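Local coordinates for cytosolic phospholipase A2 delta (Homo sapiens, PDB 5IZ5), which hydrolyses the sn-2 ester bond of glycerophospholipids in a calcium-dependent manner, with a preference for linoleic acid at that position, at residues C25-V30 against A79-I84; G121-K126 against D139-M144; L55-G60 against S86-V91; S148-N153 against R249-G254. The protein carries 3 engineered substitutions. All blocks are in the same frame, centred on the assembly; numbering follows the deposited sequence.

Contact 1: residues C25-V30 against A79-I84; sequences CWQLTV and AFRFLI
Strands 25-30 and 79-84 run antiparallel, their axes 4.5 Å apart at the closest and 158° between their directions. Three hydrogen-bonded pairs, Trp26–Ile84, Leu28–Phe82 and Val30–Phe80, each exchange two backbone bonds; the shortest include Ile84 N to Trp26 O at 2.7 Å, almost straight. Between them sit the non-hydrogen-bonded pairs Gln27–Leu83 and Thr29–Arg81.

Leu28, Val30, Phe80, Phe82 and Ile84 occupy one face. CB of Leu28 meets CG1 of Ile84 at 3.7 Å, and CG2 of Val30 lies at the edge of the Phe82 ring, 4.1 Å from CE2. The CG2 branch of Val30 is anti to the carbonyl carbon, since CG1 takes the place opposite the backbone N (chi1 -178°), and this turns a methyl to the ring. This face packs on Leu53 and Leu55 of strand 49-55, across the core of the C2 beta-sandwich.

On the other face Gln27 and Arg81 run side by side, with OE1 of Gln27 3.9 Å from CD of Arg81 and their amide and guanidinium planes 77° apart. Leu83 leans back over the neighbouring strand: its CG is 3.9 Å from CB of Cys25 and its CD1 3.5 Å from Trp26 O. With Leu83 cut back to an alanine, the contact to Cys25 CB would go and a gap would probably open beside Pro250.

The chemistry is therefore two-sided: an aliphatic and aromatic face turned to the sandwich interior, and a mixed face where the Arg81 methylenes lie along Thr29 CG2 and the Gln27 amide oxygen.

Contact 2: residues G121-K126 against D139-M144; sequences GKLLRK and DVEFLM
Arg125 and Glu141 form the salt bridge of this contact: NE of Arg125 donates a hydrogen bond to OE1 of Glu141 at 3.2 Å, on the syn side but 31° out of the carboxylate plane. The two chains lie side by side and point the same way, guanidinium and carboxylate planes 37° apart. Leu123 adds an apolar neighbour to both charges, since its CD2 stands 3.4 Å above one face of the guanidinium, towards the rim, and 3.5 Å from Glu141 OE1.

Backbone bonds join Leu124 with Phe142 and Lys126 with Val140, two bonds each, in antiparallel hydrogen-bonded pairs. These belong to the beta hairpin of strands 124-129 and 137-146, whose second strand also pairs with strand 21-36 in the sheet. Before strand 124-129 begins, Gly121 N still reaches Met144 O at 2.9 Å, and a water accepts from Met144 N at 2.6 Å.

Among apolar contacts, CB of Lys126 lies in plane at the edge of the Phe142 ring, 4.0 Å from CE2. A bend at chi2 (-90°) then carries the lysine chain away, and NZ pairs with Glu117. CD1 of Leu123 also touches CB of Leu143 at 4.2 Å.

Contact 3: residues L55-G60 against S86-V91; sequences LSTAPG and SQVKNV. With SO4 (sulfate ion), chain O.
Thr57 and Asn90 cross at about a right angle, and the hydroxyl of Thr57 donates to Asn90 OD1 over a short 2.6 Å. The donor lies in the carbonyl plane of the amide, with a C=O...donor angle of 158°. Thr57 OG1 sits between its backbone N and carbonyl carbon (chi1 54°), which leaves CG2 beside the backbone N, where it meets CG2 of Val88 at 3.9 Å. The other end of the Asn90 amide, ND2, is bonded to Gln85 O, so the side-chain amide is held at both ends.

Ser56 works differently, through its backbone and hydroxyl together. Its N donates to Val91 O at 2.9 Å, while its OG accepts from Val91 N, also at 2.9 Å, so that one serine engages both polar backbone atoms of one valine. A water lies between Ser56 OG, at 2.5 Å, and Lys89 O.

The segment 55-60 opens with a type I turn from Leu55 to Ala58 that ends strand 49-55; facing it is the loop entering strand 91-98 of the same C2 sheet. Farther along, Gly60 N binds a sulfate, probably from crystallisation. Serine and threonine hydroxyls thus carry the pairing of neighbouring strands into their loops, joining turn to backbone and to a fixed amide.

Contact 4: residues S148-N153 against R249-G254; sequences SDRPEN and RPLTIG
Leu251 is the packed centre of this contact, pressed against Arg150 and lying near Asp149 and Glu152. Its CB lies 3.8 Å above one face of the Arg150 guanidinium, offset towards the rim, and its CD1 touches that same group 3.9 Å from NH1. The two chains cross at a slant. Arg150 arrives there with CG between its backbone N and carbonyl carbon (chi1 66°) and the chain extended from CG to NE, laying the flat end across the leucine. A type II turn from Arg249 to Thr252 presents Leu251, whose positive phi of 52° fits its place in that turn; beyond it, the leucine also packs on Leu83 and Ala217.

Towards the outside the approach is looser. CB of Asp149 stays 4.3 Å from CD2 of Leu251, and NH2 of Arg150 is 4.1 Å from Thr252 O. Thr252 is exposed and points away, its OG1 bonded within the turn to Arg249 O at 3.2 Å.

The charged end of Arg150 is anchored outside the two segments by a salt bridge to Glu164, and Glu152 likewise pairs with Arg163. Were Arg150 an alanine, Glu164 would lose this salt-bridge partner, and one side of Leu251 is likely to be uncovered. A turn of what is probably a second C2-like domain thus meets the loop into strand 152-156 through van der Waals contact under a guanidinium whose charge is answered elsewhere.

In the fold
Contacts 1 and 2 share a sheet and touch, their centres about 11 Å apart: strand 21-36 lies between strands 75-85 and 137-146, and Thr29 N meets Leu143 O in a probable hydrogen bond. Contact 3, about 11 Å from contact 1 centre to centre, lies in loops where strand 49-55 of the facing sheet ends and strand 91-98 begins; its segments alternate with those of contact 1 along the chain, and Leu55 packs on Ile84. Contact 4, last in sequence, is centred about 25 Å from the centre of contact 2 and 15 Å from that of contact 1, which it touches where Leu83 meets Pro250 and Leu251. The first three build the membrane-associating C2 domain, which contact 4 joins to what is probably a second.

Contact 1: residues C25-V30 against A79-I84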
# COMPACT_ATOMS: atom_id res chain seq x y z
N CYS B 25 -21.36 -24.86 0.33
CA CYS B 25 -21.84 -24.03 -0.78
C CYS B 25 -23.28 -24.35 -1.19
O CYS B 25 -23.77 -25.45 -0.97
CB CYS B 25 -20.92 -24.19 -2.00
SG CYS B 25 -19.21 -23.64 -1.71
N TRP B 26 -23.96 -23.36 -1.77
CA TRP B 26 -25.29 -23.54 -2.34
C TRP B 26 -25.20 -23.47 -3.86
O TRP B 26 -24.22 -22.96 -4.40
CB TRP B 26 -26.24 -22.44 -1.85
CG TRP B 26 -26.41 -22.41 -0.34
CD1 TRP B 26 -26.29 -23.46 0.52
CD2 TRP B 26 -26.76 -21.27 0.46
NE1 TRP B 26 -26.52 -23.04 1.81
CE2 TRP B 26 -26.82 -21.70 1.80
CE3 TRP B 26 -27.03 -19.92 0.18
CZ2 TRP B 26 -27.14 -20.84 2.86
CZ3 TRP B 26 -27.35 -19.06 1.23
CH2 TRP B 26 -27.39 -19.52 2.56
N GLN B 27 -26.22 -23.98 -4.54
CA GLN B 27 -26.33 -23.79 -5.99
C GLN B 27 -27.32 -22.67 -6.31
O GLN B 27 -28.46 -22.71 -5.86
CB GLN B 27 -26.77 -25.07 -6.68
CG GLN B 27 -27.02 -24.86 -8.17
CD GLN B 27 -27.76 -26.01 -8.82
OE1 GLN B 27 -28.88 -25.84 -9.31
NE2 GLN B 27 -27.14 -27.18 -8.84
N LEU B 28 -26.89 -21.68 -7.10
CA LEU B 28 -27.78 -20.61 -7.57
C LEU B 28 -28.14 -20.80 -9.05
O LEU B 28 -27.25 -20.90 -9.89
CB LEU B 28 -27.13 -19.23 -7.38
CG LEU B 28 -27.98 -18.01 -7.79
CD1 LEU B 28 -29.23 -17.90 -6.93
CD2 LEU B 28 -27.18 -16.72 -7.73
N THR B 29 -29.43 -20.83 -9.35
CA THR B 29 -29.89 -20.78 -10.74
C THR B 29 -30.38 -19.37 -11.04
O THR B 29 -31.27 -18.84 -10.36
CB THR B 29 -30.98 -21.83 -11.08
OG1 THR B 29 -32.27 -21.36 -10.66
CG2 THR B 29 -30.69 -23.16 -10.41
N VAL B 30 -29.79 -18.74 -12.06
CA VAL B 30 -30.17 -17.40 -12.49
C VAL B 30 -30.85 -17.53 -13.84
O VAL B 30 -30.21 -17.90 -14.83
CB VAL B 30 -28.94 -16.48 -12.62
CG1 VAL B 30 -29.36 -15.06 -13.01
CG2 VAL B 30 -28.16 -16.45 -11.31
N ALA B 79 -31.28 -19.96 -18.54
CA ALA B 79 -30.89 -20.15 -17.14
C ALA B 79 -29.43 -20.55 -17.04
O ALA B 79 -28.91 -21.27 -17.89
CB ALA B 79 -31.77 -21.21 -16.50
N PHE B 80 -28.77 -20.07 -15.98
CA PHE B 80 -27.37 -20.37 -15.72
C PHE B 80 -27.18 -20.71 -14.24
O PHE B 80 -27.95 -20.27 -13.39
CB PHE B 80 -26.50 -19.17 -16.12
CG PHE B 80 -26.71 -18.70 -17.54
CD1 PHE B 80 -25.91 -19.18 -18.57
CD2 PHE B 80 -27.69 -17.77 -17.84
CE1 PHE B 80 -26.09 -18.74 -19.87
CE2 PHE B 80 -27.88 -17.33 -19.15
CZ PHE B 80 -27.08 -17.82 -20.16
N ARG B 81 -26.15 -21.50 -13.94
CA ARG B 81 -25.93 -22.04 -12.60
C ARG B 81 -24.55 -21.73 -12.03
O ARG B 81 -23.54 -21.94 -12.69
CB ARG B 81 -26.13 -23.55 -12.61
CG ARG B 81 -27.59 -23.95 -12.56
CD ARG B 81 -27.78 -25.38 -13.06
NE ARG B 81 -28.53 -25.46 -14.31
CZ ARG B 81 -28.00 -25.46 -15.54
NH1 ARG B 81 -26.68 -25.38 -15.73
NH2 ARG B 81 -28.80 -25.53 -16.59
N PHE B 82 -24.54 -21.22 -10.79
CA PHE B 82 -23.32 -20.93 -10.04
C PHE B 82 -23.27 -21.72 -8.73
O PHE B 82 -24.29 -21.94 -8.09
CB PHE B 82 -23.29 -19.45 -9.65
CG PHE B 82 -23.21 -18.48 -10.80
CD1 PHE B 82 -21.98 -18.05 -11.27
CD2 PHE B 82 -24.35 -17.96 -11.39
CE1 PHE B 82 -21.88 -17.13 -12.31
CE2 PHE B 82 -24.27 -17.03 -12.43
CZ PHE B 82 -23.03 -16.62 -12.89
N LEU B 83 -22.07 -22.13 -8.31
CA LEU B 83 -21.86 -22.56 -6.93
C LEU B 83 -21.54 -21.32 -6.07
O LEU B 83 -20.63 -20.55 -6.40
CB LEU B 83 -20.76 -23.62 -6.83
CG LEU B 83 -21.05 -24.75 -5.81
CD1 LEU B 83 -22.38 -25.45 -6.10
CD2 LEU B 83 -19.93 -25.78 -5.77
N ILE B 84 -22.30 -21.12 -5.00
CA ILE B 84 -22.23 -19.93 -4.16
C ILE B 84 -21.77 -20.27 -2.73
O ILE B 84 -22.36 -21.12 -2.06
CB ILE B 84 -23.61 -19.24 -4.09
CG1 ILE B 84 -24.04 -18.74 -5.48
CG2 ILE B 84 -23.63 -18.10 -3.07
CD1 ILE B 84 -23.09 -17.76 -6.14

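Contact 2: residues G121-K126 against D139-M144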
# COMPACT_ATOMS: atom_id res chain seq x y z
N GLY B 121 -34.46 -22.00 -1.10
CA GLY B 121 -35.81 -22.55 -1.22
C GLY B 121 -36.83 -21.62 -1.85
O GLY B 121 -37.69 -22.06 -2.60
N LYS B 122 -36.73 -20.32 -1.55
CA LYS B 122 -37.71 -19.33 -2.03
C LYS B 122 -37.30 -18.70 -3.35
O LYS B 122 -36.36 -17.90 -3.38
CB LYS B 122 -37.85 -18.20 -1.01
CG LYS B 122 -38.53 -18.54 0.31
CD LYS B 122 -38.64 -17.29 1.17
CE LYS B 122 -38.74 -17.60 2.66
NZ LYS B 122 -39.30 -16.43 3.40
N LEU B 123 -38.03 -19.01 -4.42
CA LEU B 123 -37.81 -18.36 -5.71
C LEU B 123 -38.02 -16.86 -5.56
O LEU B 123 -39.04 -16.41 -5.04
CB LEU B 123 -38.77 -18.89 -6.78
CG LEU B 123 -38.58 -18.30 -8.18
CD1 LEU B 123 -37.64 -19.16 -9.02
CD2 LEU B 123 -39.91 -18.12 -8.91
N LEU B 124 -37.04 -16.08 -6.03
CA LEU B 124 -37.13 -14.63 -5.98
C LEU B 124 -37.23 -14.08 -7.40
O LEU B 124 -36.33 -14.29 -8.22
CB LEU B 124 -35.92 -14.05 -5.25
CG LEU B 124 -35.94 -12.56 -4.91
CD1 LEU B 124 -37.06 -12.23 -3.94
CD2 LEU B 124 -34.60 -12.14 -4.33
N ARG B 125 -38.33 -13.39 -7.69
CA ARG B 125 -38.52 -12.72 -8.98
C ARG B 125 -38.12 -11.26 -8.85
O ARG B 125 -38.53 -10.57 -7.92
CB ARG B 125 -39.96 -12.85 -9.47
CG ARG B 125 -40.21 -14.13 -10.26
CD ARG B 125 -41.68 -14.44 -10.42
NE ARG B 125 -41.86 -15.81 -10.92
CZ ARG B 125 -42.89 -16.60 -10.60
NH1 ARG B 125 -43.84 -16.20 -9.77
NH2 ARG B 125 -42.96 -17.83 -11.12
N LYS B 126 -37.29 -10.81 -9.79
CA LYS B 126 -36.72 -9.47 -9.75
C LYS B 126 -36.90 -8.75 -11.08
O LYS B 126 -36.72 -9.34 -12.15
CB LYS B 126 -35.23 -9.56 -9.39
CG LYS B 126 -34.93 -9.50 -7.90
CD LYS B 126 -34.72 -8.06 -7.46
CE LYS B 126 -34.84 -7.91 -5.95
NZ LYS B 126 -34.26 -6.62 -5.49
N ASP B 139 -36.01 -8.49 -16.43
CA ASP B 139 -36.66 -9.50 -15.57
C ASP B 139 -35.77 -10.73 -15.40
O ASP B 139 -35.35 -11.34 -16.38
CB ASP B 139 -38.00 -9.94 -16.16
CG ASP B 139 -39.08 -8.90 -16.00
OD1 ASP B 139 -38.85 -7.87 -15.32
OD2 ASP B 139 -40.17 -9.11 -16.57
N VAL B 140 -35.51 -11.08 -14.14
CA VAL B 140 -34.68 -12.23 -13.80
C VAL B 140 -35.32 -12.98 -12.64
O VAL B 140 -36.00 -12.37 -11.81
CB VAL B 140 -33.26 -11.78 -13.36
CG1 VAL B 140 -32.34 -12.98 -13.17
CG2 VAL B 140 -32.66 -10.82 -14.38
N GLU B 141 -35.11 -14.29 -12.59
CA GLU B 141 -35.50 -15.07 -11.41
C GLU B 141 -34.34 -15.86 -10.82
O GLU B 141 -33.51 -16.41 -11.55
CB GLU B 141 -36.74 -15.94 -11.63
CG GLU B 141 -37.05 -16.37 -13.05
CD GLU B 141 -38.40 -17.06 -13.16
OE1 GLU B 141 -39.19 -17.02 -12.20
OE2 GLU B 141 -38.67 -17.67 -14.22
N PHE B 142 -34.31 -15.91 -9.49
CA PHE B 142 -33.24 -16.55 -8.74
C PHE B 142 -33.78 -17.69 -7.89
O PHE B 142 -34.77 -17.52 -7.19
CB PHE B 142 -32.57 -15.53 -7.81
CG PHE B 142 -31.97 -14.36 -8.52
CD1 PHE B 142 -30.66 -14.42 -8.98
CD2 PHE B 142 -32.70 -13.20 -8.73
CE1 PHE B 142 -30.10 -13.34 -9.64
CE2 PHE B 142 -32.15 -12.11 -9.38
CZ PHE B 142 -30.85 -12.18 -9.84
N LEU B 143 -33.11 -18.84 -7.95
CA LEU B 143 -33.42 -19.93 -7.04
C LEU B 143 -32.14 -20.47 -6.43
O LEU B 143 -31.23 -20.92 -7.14
CB LEU B 143 -34.18 -21.06 -7.73
CG LEU B 143 -34.60 -22.19 -6.78
CD1 LEU B 143 -35.78 -21.78 -5.90
CD2 LEU B 143 -34.91 -23.47 -7.54
N MET B 144 -32.09 -20.44 -5.10
CA MET B 144 -30.97 -20.96 -4.35
C MET B 144 -31.36 -22.30 -3.75
O MET B 144 -32.38 -22.40 -3.07
CB MET B 144 -30.60 -19.98 -3.25
CG MET B 144 -29.29 -20.31 -2.55
SD MET B 144 -27.85 -19.76 -3.49
CE MET B 144 -27.88 -17.98 -3.17
O HOH W 1 -34.06 -19.57 -3.69

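Contact 3: residues L55-G60 against S86-V91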
# COMPACT_ATOMS: atom_id res chain seq x y z
N LEU B 55 -19.91 -13.02 -11.87
CA LEU B 55 -19.99 -13.05 -10.43
C LEU B 55 -18.65 -12.57 -9.91
O LEU B 55 -17.61 -13.06 -10.34
CB LEU B 55 -20.28 -14.46 -9.93
CG LEU B 55 -20.58 -14.63 -8.44
CD1 LEU B 55 -21.89 -13.94 -8.05
CD2 LEU B 55 -20.64 -16.10 -8.07
N SER B 56 -18.68 -11.62 -8.98
CA SER B 56 -17.46 -11.00 -8.44
C SER B 56 -16.47 -12.02 -7.87
O SER B 56 -15.27 -11.79 -7.88
CB SER B 56 -17.83 -9.96 -7.38
OG SER B 56 -18.55 -10.56 -6.31
N THR B 57 -16.99 -13.14 -7.37
CA THR B 57 -16.18 -14.19 -6.74
C THR B 57 -15.89 -15.39 -7.68
O THR B 57 -15.40 -16.44 -7.25
CB THR B 57 -16.88 -14.70 -5.46
OG1 THR B 57 -18.22 -15.09 -5.78
CG2 THR B 57 -16.92 -13.59 -4.41
N ALA B 58 -16.18 -15.22 -8.97
CA ALA B 58 -15.82 -16.20 -10.00
C ALA B 58 -15.22 -15.46 -11.20
O ALA B 58 -15.78 -15.47 -12.31
CB ALA B 58 -17.03 -16.99 -10.41
N PRO B 59 -14.07 -14.81 -10.99
CA PRO B 59 -13.42 -14.09 -12.08
C PRO B 59 -13.05 -15.05 -13.21
O PRO B 59 -12.59 -16.16 -12.96
CB PRO B 59 -12.17 -13.52 -11.43
CG PRO B 59 -11.87 -14.46 -10.32
CD PRO B 59 -13.21 -14.88 -9.79
N GLY B 60 -13.30 -14.63 -14.45
CA GLY B 60 -12.94 -15.41 -15.62
C GLY B 60 -14.03 -16.37 -16.09
O GLY B 60 -13.91 -16.96 -17.15
N SER B 86 -21.70 -19.03 0.89
CA SER B 86 -22.47 -18.09 1.70
C SER B 86 -21.61 -17.16 2.58
O SER B 86 -22.04 -16.08 2.94
CB SER B 86 -23.45 -18.86 2.60
OG SER B 86 -22.76 -19.71 3.50
N GLN B 87 -20.39 -17.59 2.90
CA GLN B 87 -19.50 -16.82 3.77
C GLN B 87 -18.73 -15.68 3.08
O GLN B 87 -18.00 -14.92 3.76
CB GLN B 87 -18.49 -17.76 4.42
CG GLN B 87 -19.06 -18.74 5.42
CD GLN B 87 -19.96 -18.09 6.45
OE1 GLN B 87 -21.16 -17.97 6.23
NE2 GLN B 87 -19.39 -17.66 7.57
N VAL B 88 -18.85 -15.56 1.76
CA VAL B 88 -18.23 -14.42 1.07
C VAL B 88 -19.28 -13.50 0.50
O VAL B 88 -20.44 -13.87 0.33
CB VAL B 88 -17.23 -14.84 -0.05
CG1 VAL B 88 -16.12 -15.70 0.52
CG2 VAL B 88 -17.91 -15.55 -1.21
N LYS B 89 -18.87 -12.27 0.22
CA LYS B 89 -19.72 -11.32 -0.46
C LYS B 89 -19.76 -11.66 -1.95
O LYS B 89 -18.72 -11.74 -2.60
CB LYS B 89 -19.26 -9.88 -0.24
CG LYS B 89 -20.40 -8.93 0.04
CD LYS B 89 -21.08 -9.17 1.39
CE LYS B 89 -22.54 -8.75 1.39
NZ LYS B 89 -22.89 -7.50 0.68
N ASN B 90 -20.97 -11.86 -2.45
CA ASN B 90 -21.18 -12.25 -3.83
C ASN B 90 -21.99 -11.19 -4.55
O ASN B 90 -23.16 -10.97 -4.22
CB ASN B 90 -21.92 -13.58 -3.89
CG ASN B 90 -21.08 -14.73 -3.36
OD1 ASN B 90 -20.03 -15.05 -3.93
ND2 ASN B 90 -21.54 -15.35 -2.28
N VAL B 91 -21.35 -10.51 -5.50
CA VAL B 91 -22.02 -9.50 -6.29
C VAL B 91 -22.15 -10.01 -7.72
O VAL B 91 -21.15 -10.33 -8.37
CB VAL B 91 -21.26 -8.16 -6.28
CG1 VAL B 91 -22.03 -7.10 -7.07
CG2 VAL B 91 -21.06 -7.68 -4.85
S SO4 O . -15.47 -12.53 -15.75
O1 SO4 O . -14.18 -12.25 -15.08
O2 SO4 O . -16.57 -12.54 -14.75
O3 SO4 O . -15.71 -11.49 -16.77
O4 SO4 O . -15.41 -13.84 -16.43
O HOH W 2 -17.72 -9.60 -4.14

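Contact 4: residues S148-N153 against R249-G254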
# COMPACT_ATOMS: atom_id res chain seq x y z
N SER B 148 -25.30 -31.47 -2.08
CA SER B 148 -24.81 -32.56 -1.22
C SER B 148 -23.28 -32.62 -1.14
O SER B 148 -22.71 -33.55 -0.55
CB SER B 148 -25.38 -33.88 -1.72
OG SER B 148 -25.23 -33.98 -3.13
N ASP B 149 -22.61 -31.62 -1.70
CA ASP B 149 -21.14 -31.56 -1.65
C ASP B 149 -20.61 -31.46 -0.22
O ASP B 149 -21.33 -31.03 0.67
CB ASP B 149 -20.64 -30.34 -2.42
CG ASP B 149 -20.91 -30.43 -3.92
OD1 ASP B 149 -20.44 -31.40 -4.55
OD2 ASP B 149 -21.59 -29.52 -4.45
N ARG B 150 -19.36 -31.87 0.00
CA ARG B 150 -18.66 -31.61 1.27
C ARG B 150 -18.54 -30.10 1.48
O ARG B 150 -18.70 -29.34 0.52
CB ARG B 150 -17.26 -32.24 1.29
CG ARG B 150 -16.27 -31.65 0.29
CD ARG B 150 -14.86 -32.21 0.49
NE ARG B 150 -13.93 -31.77 -0.56
CZ ARG B 150 -13.35 -30.57 -0.63
NH1 ARG B 150 -13.59 -29.63 0.28
NH2 ARG B 150 -12.52 -30.30 -1.64
N PRO B 151 -18.25 -29.66 2.71
CA PRO B 151 -18.03 -28.23 2.89
C PRO B 151 -16.71 -27.77 2.27
O PRO B 151 -15.77 -28.55 2.17
CB PRO B 151 -18.01 -28.04 4.42
CG PRO B 151 -18.32 -29.38 5.02
CD PRO B 151 -18.05 -30.40 3.97
N GLU B 152 -16.64 -26.51 1.87
CA GLU B 152 -15.40 -25.90 1.38
C GLU B 152 -14.52 -25.54 2.56
O GLU B 152 -15.02 -25.09 3.59
CB GLU B 152 -15.72 -24.65 0.55
CG GLU B 152 -14.49 -23.96 -0.03
CD GLU B 152 -14.82 -22.69 -0.79
OE1 GLU B 152 -16.02 -22.38 -0.97
OE2 GLU B 152 -13.88 -21.99 -1.20
N ASN B 153 -13.21 -25.73 2.42
CA ASN B 153 -12.25 -25.33 3.44
C ASN B 153 -11.75 -23.90 3.21
O ASN B 153 -10.88 -23.66 2.36
CB ASN B 153 -11.07 -26.30 3.49
CG ASN B 153 -11.48 -27.70 3.93
OD1 ASN B 153 -12.32 -27.86 4.81
ND2 ASN B 153 -10.88 -28.71 3.31
N ARG B 249 -15.04 -30.92 -11.67
CA ARG B 249 -16.26 -30.77 -10.87
C ARG B 249 -15.94 -30.20 -9.49
O ARG B 249 -14.84 -30.43 -8.98
CB ARG B 249 -17.00 -32.11 -10.74
CG ARG B 249 -18.01 -32.42 -11.84
CD ARG B 249 -17.65 -31.94 -13.24
NE ARG B 249 -18.84 -31.86 -14.08
CZ ARG B 249 -19.46 -32.91 -14.63
NH1 ARG B 249 -19.00 -34.15 -14.44
NH2 ARG B 249 -20.53 -32.72 -15.38
N PRO B 250 -16.89 -29.46 -8.90
CA PRO B 250 -16.63 -28.78 -7.63
C PRO B 250 -16.26 -29.71 -6.50
O PRO B 250 -16.84 -30.78 -6.36
CB PRO B 250 -17.96 -28.10 -7.31
CG PRO B 250 -18.63 -27.94 -8.62
CD PRO B 250 -18.23 -29.14 -9.42
N LEU B 251 -15.28 -29.29 -5.70
CA LEU B 251 -14.90 -29.98 -4.48
C LEU B 251 -14.63 -31.49 -4.68
O LEU B 251 -14.92 -32.30 -3.80
CB LEU B 251 -15.99 -29.80 -3.40
CG LEU B 251 -16.26 -28.43 -2.77
CD1 LEU B 251 -15.02 -27.55 -2.68
CD2 LEU B 251 -17.40 -27.71 -3.47
N THR B 252 -14.10 -31.86 -5.84
CA THR B 252 -13.72 -33.25 -6.11
C THR B 252 -12.44 -33.62 -5.37
O THR B 252 -11.74 -32.78 -4.80
CB THR B 252 -13.54 -33.53 -7.61
OG1 THR B 252 -12.63 -32.58 -8.18
CG2 THR B 252 -14.88 -33.45 -8.34
N ILE B 253 -12.18 -34.92 -5.36
CA ILE B 253 -10.92 -35.45 -4.85
C ILE B 253 -9.94 -35.47 -6.01
O ILE B 253 -10.35 -35.43 -7.17
CB ILE B 253 -11.09 -36.90 -4.30
CG1 ILE B 253 -12.24 -36.98 -3.30
CG2 ILE B 253 -9.81 -37.41 -3.64
CD1 ILE B 253 -12.83 -38.37 -3.18
N GLY B 254 -8.65 -35.50 -5.68
CA GLY B 254 -7.60 -35.69 -6.66
C GLY B 254 -7.84 -36.83 -7.63
O GLY B 254 -8.49 -37.83 -7.29